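Local coordinates for transcriptional regulator, LacI family protein (Rhodococcus jostii, PDB 3K9C), which probably binds DNA at regulatory sequences and controls transcription, as members of the LacI family do, at residues B[11-16]-B[66-71]; B[17-22]-B[46-51]; B[34-39]-B[243-248]. All blocks are in the same frame, centred on the assembly; numbering follows the deposited sequence.

All three contacts lie around one mixed beta sheet. Contacts 1 and 2 share strand 13-20, which lies between strands 67-73 and 42-49; contact 1 samples one side of it and contact 2 the other. Their centres are about 16 Å apart, and contact 2 is nested inside the chain loop that contact 1 closes. Contact 3 crosses both along the sequence: its helix 24-39 connects the two strands of contact 2, while helix 240-255 returns from far down the chain. Its centre lies about 13 and 17 Å from theirs, respectively. Contacts 1 and 2 build the sheet, contact 3 packs helix 240-255 on helix 24-39, and all three reach the second subunit, contact 3 through Y34.

Contact 1: residues B[11-16]-B[66-71]; sequences SSRLLG and RCEAAI
R13 and E68 both place CG beside the backbone N and anti to the carbonyl carbon; R13 then bends at chi3 (76°) whereas E68 runs on extended (chi2 175°), which brings the guanidinium and carboxylate together. They form a salt bridge with their planes 66° apart. NE gives a weak, bent hydrogen bond to E68 OE1 (3.1 Å). OE2 lies over a face of the guanidinium, but it is modelled too near R13 CZ for its exact place to be trusted. A leucine in place of R13 would probably leave the E68 carboxylate without its charged mate and freer to turn.

Beneath this pair the two backbones run parallel, as neighbouring strands in the mixed sheet of the periplasmic-binding-protein-like fold. E68 N donates to L14 O (2.9 Å) and, beyond the corner that the chain turns at E68, G16 N donates to A69 O (2.9 Å) and I71 N to G16 O (2.7 Å). G16 thus uses both its N-H and its carbonyl on the same neighbouring strand. Its CA also comes 3.8 Å from C67 SG, where a CB would be tightly placed. In L15, CD2 packs on A69 CB at 3.6 Å, while on the other side of the strand L14 CB approaches R66 O at 3.6 Å.

Strand 13-20 lies here between strands 67-73 and 42-49: L15 bonds through its backbone to D43 and M45, and A70 in turn to P90 and L92. Helix 240-255 covers the L15 side with L252 and I255, whereas L14 faces E65 of the second subunit.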
loop_
_atom_site.group_PDB
_atom_site.type_symbol
_atom_site.label_atom_id
_atom_site.label_comp_id
_atom_site.label_asym_id
_atom_site.label_seq_id
_atom_site.Cartn_x
_atom_site.Cartn_y
_atom_site.Cartn_z
ATOM N N SER B 11 -18.521 27.538 -5.096
ATOM C CA SER B 11 -18.987 26.670 -6.170
ATOM C C SER B 11 -18.255 25.328 -6.129
ATOM O O SER B 11 -18.532 24.440 -6.936
ATOM C CB SER B 11 -18.739 27.334 -7.522
ATOM O OG SER B 11 -17.350 27.484 -7.753
ATOM N N SER B 12 -17.311 25.200 -5.197
ATOM C CA SER B 12 -16.527 23.974 -5.021
ATOM C C SER B 12 -16.631 23.534 -3.562
ATOM O O SER B 12 -15.934 24.064 -2.696
ATOM C CB SER B 12 -15.059 24.217 -5.387
ATOM O OG SER B 12 -14.921 24.541 -6.762
ATOM N N ARG B 13 -17.500 22.557 -3.306
ATOM C CA ARG B 13 -17.740 22.054 -1.956
ATOM C C ARG B 13 -16.805 20.901 -1.584
ATOM O O ARG B 13 -16.636 19.948 -2.350
ATOM C CB ARG B 13 -19.207 21.637 -1.833
ATOM C CG ARG B 13 -20.154 22.627 -2.516
ATOM C CD ARG B 13 -21.623 22.366 -2.206
ATOM N NE ARG B 13 -21.995 22.801 -0.862
ATOM C CZ ARG B 13 -21.898 24.055 -0.422
ATOM N NH1 ARG B 13 -21.437 25.011 -1.219
ATOM N NH2 ARG B 13 -22.267 24.353 0.816
ATOM N N LEU B 14 -16.213 20.998 -0.394
ATOM C CA LEU B 14 -15.257 20.012 0.089
ATOM C C LEU B 14 -15.736 19.032 1.142
ATOM O O LEU B 14 -16.472 19.389 2.060
ATOM C CB LEU B 14 -14.020 20.707 0.670
ATOM C CG LEU B 14 -13.182 21.669 -0.169
ATOM C CD1 LEU B 14 -12.703 20.966 -1.434
ATOM C CD2 LEU B 14 -14.005 22.900 -0.504
ATOM N N LEU B 15 -15.293 17.789 0.996
ATOM C CA LEU B 15 -15.582 16.739 1.960
ATOM C C LEU B 15 -14.212 16.287 2.471
ATOM O O LEU B 15 -13.323 15.947 1.684
ATOM C CB LEU B 15 -16.313 15.566 1.314
ATOM C CG LEU B 15 -17.818 15.742 1.092
ATOM C CD1 LEU B 15 -18.425 14.391 0.719
ATOM C CD2 LEU B 15 -18.469 16.272 2.361
ATOM N N GLY B 16 -14.039 16.313 3.785
ATOM C CA GLY B 16 -12.773 15.913 4.362
ATOM C C GLY B 16 -12.701 14.422 4.597
ATOM O O GLY B 16 -13.659 13.816 5.068
ATOM N N ARG B 66 -12.023 24.301 4.436
ATOM C CA ARG B 66 -13.465 24.490 4.343
ATOM C C ARG B 66 -14.247 23.202 4.093
ATOM O O ARG B 66 -15.064 23.124 3.174
ATOM C CB ARG B 66 -13.778 25.519 3.255
ATOM C CG ARG B 66 -13.073 26.855 3.469
ATOM C CD ARG B 66 -13.389 27.443 4.846
ATOM N NE ARG B 66 -12.661 28.685 5.104
ATOM C CZ ARG B 66 -12.803 29.804 4.396
ATOM N NH1 ARG B 66 -13.652 29.849 3.375
ATOM N NH2 ARG B 66 -12.094 30.882 4.710
ATOM N N CYS B 67 -13.998 22.194 4.924
ATOM C CA CYS B 67 -14.686 20.913 4.811
ATOM C C CYS B 67 -16.088 21.026 5.400
ATOM O O CYS B 67 -16.253 21.475 6.539
ATOM C CB CYS B 67 -13.914 19.822 5.562
ATOM S SG CYS B 67 -12.212 19.583 5.008
ATOM N N GLU B 68 -17.090 20.613 4.628
ATOM C CA GLU B 68 -18.483 20.659 5.072
ATOM C C GLU B 68 -18.842 19.408 5.856
ATOM O O GLU B 68 -19.957 19.265 6.360
ATOM C CB GLU B 68 -19.415 20.790 3.871
ATOM C CG GLU B 68 -19.384 22.156 3.220
ATOM C CD GLU B 68 -20.222 22.208 1.964
ATOM O OE1 GLU B 68 -21.380 21.735 2.006
ATOM O OE2 GLU B 68 -19.723 22.726 0.942
ATOM N N ALA B 69 -17.883 18.499 5.948
ATOM C CA ALA B 69 -18.073 17.259 6.673
ATOM C C ALA B 69 -16.727 16.571 6.784
ATOM O O ALA B 69 -15.816 16.833 5.998
ATOM C CB ALA B 69 -19.069 16.365 5.938
ATOM N N ALA B 70 -16.604 15.699 7.774
ATOM C CA ALA B 70 -15.378 14.953 7.987
ATOM C C ALA B 70 -15.714 13.474 8.030
ATOM O O ALA B 70 -16.504 13.038 8.865
ATOM C CB ALA B 70 -14.712 15.380 9.298
ATOM N N ILE B 71 -15.124 12.720 7.107
ATOM C CA ILE B 71 -15.308 11.275 7.027
ATOM C C ILE B 71 -14.003 10.624 7.511
ATOM O O ILE B 71 -12.952 10.763 6.874
ATOM C CB ILE B 71 -15.578 10.841 5.582
ATOM C CG1 ILE B 71 -16.906 11.424 5.106
ATOM C CG2 ILE B 71 -15.575 9.321 5.484
ATOM C CD1 ILE B 71 -17.145 11.246 3.633
#

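Contact 2: residues B[17-22]-B[46-51]; sequences VVFELQ and LSAVAP
F19 packs across L46 and A48 where strands 13-20 and 42-49, the two parallel strands of a beta-alpha-beta unit completed by helix 24-39, lie side by side in the periplasmic-binding-protein-like fold. From CB the chain turns to put CG between the backbone N and the carbonyl carbon (chi1 79°), which lays the ring over the neighbouring strand. CD2 passes 4.0 Å from S47 O, and CE2 reaches both L46 CB (3.9 Å) and A48 CB (4.0 Å), meeting them obliquely. L21 CD1 approaches the same A48 methyl from further along the strand, and V30 of helix 24-39 packs on both F19 and L46.

The other face carries V18, whose CG1 touches V49 CG2 at 3.6 Å, and S47, whose OG is hydrogen-bonded to A58 O. L62 of helix 55-63 lies against V18 and S47. The outer edge of strand 42-49 meets the dimer partner, since A48 N bonds to Y34 OH of the second subunit.

Between the backbones, V17 O accepts from S47 N and F19 O from V49 N (2.8 Å), while F19 N to S47 O is weak. L21 N sits nearly in line with the V49 C=O, 3.0 Å from O.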
loop_
_atom_site.group_PDB
_atom_site.type_symbol
_atom_site.label_atom_id
_atom_site.label_comp_id
_atom_site.label_asym_id
_atom_site.label_seq_id
_atom_site.Cartn_x
_atom_site.Cartn_y
_atom_site.Cartn_z
ATOM N N VAL B 17 -11.564 13.824 4.265
ATOM C CA VAL B 17 -11.393 12.387 4.467
ATOM C C VAL B 17 -10.079 12.056 5.182
ATOM O O VAL B 17 -9.001 12.338 4.671
ATOM C CB VAL B 17 -11.419 11.628 3.113
ATOM C CG1 VAL B 17 -11.234 10.130 3.345
ATOM C CG2 VAL B 17 -12.724 11.896 2.393
ATOM N N VAL B 18 -10.173 11.471 6.372
ATOM C CA VAL B 18 -8.983 11.073 7.127
ATOM C C VAL B 18 -8.767 9.574 6.857
ATOM O O VAL B 18 -9.706 8.785 6.974
ATOM C CB VAL B 18 -9.195 11.322 8.640
ATOM C CG1 VAL B 18 -7.961 10.915 9.433
ATOM C CG2 VAL B 18 -9.492 12.806 8.880
ATOM N N PHE B 19 -7.548 9.178 6.487
ATOM C CA PHE B 19 -7.265 7.763 6.195
ATOM C C PHE B 19 -5.817 7.381 6.490
ATOM O O PHE B 19 -4.934 8.240 6.539
ATOM C CB PHE B 19 -7.553 7.451 4.720
ATOM C CG PHE B 19 -6.462 7.889 3.793
ATOM C CD1 PHE B 19 -5.623 6.956 3.200
ATOM C CD2 PHE B 19 -6.256 9.238 3.532
ATOM C CE1 PHE B 19 -4.590 7.360 2.356
ATOM C CE2 PHE B 19 -5.234 9.654 2.696
ATOM C CZ PHE B 19 -4.400 8.716 2.104
ATOM N N GLU B 20 -5.578 6.083 6.667
ATOM C CA GLU B 20 -4.237 5.579 6.952
ATOM C C GLU B 20 -3.416 5.348 5.691
ATOM O O GLU B 20 -3.762 4.513 4.849
ATOM C CB GLU B 20 -4.311 4.265 7.730
ATOM C CG GLU B 20 -4.676 4.414 9.184
ATOM C CD GLU B 20 -4.891 3.073 9.863
ATOM O OE1 GLU B 20 -4.051 2.159 9.682
ATOM O OE2 GLU B 20 -5.901 2.938 10.582
ATOM N N LEU B 21 -2.322 6.092 5.575
ATOM C CA LEU B 21 -1.427 5.964 4.435
ATOM C C LEU B 21 -0.933 4.511 4.333
ATOM O O LEU B 21 -0.628 3.871 5.339
ATOM C CB LEU B 21 -0.234 6.910 4.605
ATOM C CG LEU B 21 0.422 7.442 3.329
ATOM C CD1 LEU B 21 -0.610 8.187 2.504
ATOM C CD2 LEU B 21 1.583 8.371 3.684
ATOM N N GLN B 22 -0.868 3.990 3.116
ATOM C CA GLN B 22 -0.398 2.624 2.908
ATOM C C GLN B 22 -1.251 1.524 3.559
ATOM O O GLN B 22 -0.738 0.456 3.885
ATOM C CB GLN B 22 1.049 2.487 3.395
ATOM C CG GLN B 22 1.992 3.515 2.804
ATOM C CD GLN B 22 3.443 3.122 2.959
ATOM O OE1 GLN B 22 3.859 2.068 2.477
ATOM N NE2 GLN B 22 4.226 3.969 3.626
ATOM N N LEU B 46 -7.986 15.028 1.290
ATOM C CA LEU B 46 -7.438 13.951 2.100
ATOM C C LEU B 46 -6.504 14.537 3.140
ATOM O O LEU B 46 -5.877 15.567 2.910
ATOM C CB LEU B 46 -6.607 13.004 1.242
ATOM C CG LEU B 46 -7.211 12.368 0.002
ATOM C CD1 LEU B 46 -6.097 11.709 -0.806
ATOM C CD2 LEU B 46 -8.267 11.377 0.418
ATOM N N SER B 47 -6.428 13.869 4.283
ATOM C CA SER B 47 -5.522 14.240 5.361
ATOM C C SER B 47 -5.083 12.865 5.822
ATOM O O SER B 47 -5.901 12.076 6.311
ATOM C CB SER B 47 -6.243 14.969 6.486
ATOM O OG SER B 47 -5.308 15.372 7.475
ATOM N N ALA B 48 -3.798 12.569 5.661
ATOM C CA ALA B 48 -3.295 11.248 5.999
ATOM C C ALA B 48 -2.777 11.025 7.410
ATOM O O ALA B 48 -2.198 11.917 8.033
ATOM C CB ALA B 48 -2.216 10.848 4.998
ATOM N N VAL B 49 -2.999 9.814 7.902
ATOM C CA VAL B 49 -2.514 9.404 9.206
ATOM C C VAL B 49 -1.363 8.436 8.903
ATOM O O VAL B 49 -1.481 7.589 8.009
ATOM C CB VAL B 49 -3.615 8.669 10.025
ATOM C CG1 VAL B 49 -3.025 8.113 11.321
ATOM C CG2 VAL B 49 -4.764 9.626 10.334
ATOM N N ALA B 50 -0.253 8.587 9.628
ATOM C CA ALA B 50 0.927 7.734 9.469
ATOM C C ALA B 50 1.668 7.684 10.802
ATOM O O ALA B 50 1.383 8.475 11.697
ATOM C CB ALA B 50 1.832 8.287 8.387
ATOM N N PRO B 51 2.637 6.761 10.950
ATOM C CA PRO B 51 3.373 6.670 12.217
ATOM C C PRO B 51 3.875 8.012 12.736
ATOM O O PRO B 51 3.786 8.285 13.929
ATOM C CB PRO B 51 4.514 5.705 11.890
ATOM C CG PRO B 51 3.883 4.789 10.878
ATOM C CD PRO B 51 3.141 5.769 9.983
#

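Contact 3: residues B[34-39]-B[243-248]; sequences YAAATR and MAEAAV
A36 presses its methyl between E245 and V248 of the facing helix: CB lies 3.8 Å from E245 CA and 3.9 Å from V248 CG2. That same CG2 also comes 4.1 Å from A37 N. V248 holds CG1 anti to its own N (chi1 166°), leaving CG2 beside the N as the branch that meets A36 and A37.

One turn on from A36, R39 reaches across to E245. Its NH2 donates to OE1 over 3.1 Å, near the guanidinium plane but from above the plane of the carboxylate; the two flat groups stand 86° apart. NH2 is also 3.4 Å from E245 CG, which lies at the guanidinium edge. The R39 chain folds back at chi3, setting one guanidinium face over A36 CA, 3.6 Å from the plane and offset toward the rim. The arginine therefore leans on its own helix while bonding to the other.

The helix segments cross at -48° with their axes 8.6 Å apart, and the nearest pair of CA atoms belongs to A36 and E245, which the small alanine permits. Further out, I33 packs on A244 and V248, while A247 rests on L92 and V94 of strand 91-94. Y34 points the other way, to V44 and L46 and across to the second subunit, packing on its S47 and making a cation-pi contact with its R53.

The interface thus joins a buried apolar centre to a single ion pair on its more exposed side, where solvent is likely to screen the charges and apolar packing probably contributes much of the hold.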
loop_
_atom_site.group_PDB
_atom_site.type_symbol
_atom_site.label_atom_id
_atom_site.label_comp_id
_atom_site.label_asym_id
_atom_site.label_seq_id
_atom_site.Cartn_x
_atom_site.Cartn_y
_atom_site.Cartn_z
ATOM N N TYR B 34 -13.603 9.274 -3.734
ATOM C CA TYR B 34 -13.312 10.318 -4.705
ATOM C C TYR B 34 -14.351 10.259 -5.824
ATOM O O TYR B 34 -14.913 11.281 -6.216
ATOM C CB TYR B 34 -11.935 10.101 -5.324
ATOM C CG TYR B 34 -10.799 10.903 -4.726
ATOM C CD1 TYR B 34 -9.698 10.259 -4.172
ATOM C CD2 TYR B 34 -10.781 12.304 -4.796
ATOM C CE1 TYR B 34 -8.593 10.976 -3.709
ATOM C CE2 TYR B 34 -9.681 13.037 -4.333
ATOM C CZ TYR B 34 -8.589 12.362 -3.794
ATOM O OH TYR B 34 -7.481 13.045 -3.357
ATOM N N ALA B 35 -14.593 9.053 -6.332
ATOM C CA ALA B 35 -15.540 8.850 -7.423
ATOM C C ALA B 35 -16.977 9.168 -7.025
ATOM O O ALA B 35 -17.695 9.845 -7.765
ATOM C CB ALA B 35 -15.434 7.412 -7.952
ATOM N N ALA B 36 -17.407 8.692 -5.859
ATOM C CA ALA B 36 -18.769 8.963 -5.398
ATOM C C ALA B 36 -18.938 10.472 -5.190
ATOM O O ALA B 36 -19.965 11.059 -5.546
ATOM C CB ALA B 36 -19.043 8.216 -4.099
ATOM N N ALA B 37 -17.907 11.088 -4.621
ATOM C CA ALA B 37 -17.901 12.519 -4.356
ATOM C C ALA B 37 -18.117 13.312 -5.642
ATOM O O ALA B 37 -18.955 14.214 -5.695
ATOM C CB ALA B 37 -16.574 12.917 -3.720
ATOM N N THR B 38 -17.343 12.974 -6.670
ATOM C CA THR B 38 -17.433 13.645 -7.961
ATOM C C THR B 38 -18.823 13.503 -8.576
ATOM O O THR B 38 -19.360 14.451 -9.141
ATOM C CB THR B 38 -16.407 13.077 -8.946
ATOM O OG1 THR B 38 -15.087 13.388 -8.486
ATOM C CG2 THR B 38 -16.607 13.669 -10.335
ATOM N N ARG B 39 -19.404 12.316 -8.464
ATOM C CA ARG B 39 -20.730 12.096 -9.017
ATOM C C ARG B 39 -21.753 13.009 -8.354
ATOM O O ARG B 39 -22.800 13.296 -8.935
ATOM C CB ARG B 39 -21.140 10.616 -8.862
ATOM C CG ARG B 39 -20.330 9.656 -9.750
ATOM C CD ARG B 39 -21.024 8.312 -9.926
ATOM N NE ARG B 39 -21.032 7.516 -8.701
ATOM C CZ ARG B 39 -19.990 6.822 -8.252
ATOM N NH1 ARG B 39 -18.848 6.822 -8.930
ATOM N NH2 ARG B 39 -20.092 6.123 -7.128
HETATM N N MSE B 243 -19.788 0.991 -0.011
HETATM C CA MSE B 243 -19.490 1.582 1.280
HETATM C C MSE B 243 -19.083 3.050 1.089
HETATM O O MSE B 243 -19.485 3.916 1.860
HETATM C CB MSE B 243 -18.373 0.800 1.972
HETATM C CG MSE B 243 -18.243 1.107 3.452
HETATM SE SE MSE B 243 -16.984 -0.112 4.296
HETATM C CE MSE B 243 -18.187 -1.612 4.452
ATOM N N ALA B 244 -18.298 3.323 0.049
ATOM C CA ALA B 244 -17.853 4.687 -0.239
ATOM C C ALA B 244 -19.032 5.589 -0.611
ATOM O O ALA B 244 -19.128 6.723 -0.138
ATOM C CB ALA B 244 -16.835 4.679 -1.369
ATOM N N GLU B 245 -19.927 5.088 -1.463
ATOM C CA GLU B 245 -21.091 5.866 -1.885
ATOM C C GLU B 245 -21.992 6.167 -0.696
ATOM O O GLU B 245 -22.530 7.265 -0.581
ATOM C CB GLU B 245 -21.907 5.109 -2.944
ATOM C CG GLU B 245 -21.156 4.755 -4.205
ATOM C CD GLU B 245 -22.092 4.418 -5.359
ATOM O OE1 GLU B 245 -22.816 5.330 -5.816
ATOM O OE2 GLU B 245 -22.107 3.249 -5.808
ATOM N N ALA B 246 -22.157 5.180 0.179
ATOM C CA ALA B 246 -22.995 5.323 1.363
ATOM C C ALA B 246 -22.398 6.335 2.338
ATOM O O ALA B 246 -23.122 7.124 2.954
ATOM C CB ALA B 246 -23.161 3.982 2.041
ATOM N N ALA B 247 -21.075 6.316 2.479
ATOM C CA ALA B 247 -20.408 7.247 3.373
ATOM C C ALA B 247 -20.593 8.679 2.860
ATOM O O ALA B 247 -20.892 9.591 3.640
ATOM C CB ALA B 247 -18.924 6.899 3.476
ATOM N N VAL B 248 -20.412 8.873 1.553
ATOM C CA VAL B 248 -20.576 10.196 0.951
ATOM C C VAL B 248 -22.026 10.689 1.093
ATOM O O VAL B 248 -22.246 11.844 1.458
ATOM C CB VAL B 248 -20.173 10.206 -0.558
ATOM C CG1 VAL B 248 -20.667 11.485 -1.232
ATOM C CG2 VAL B 248 -18.661 10.137 -0.691
#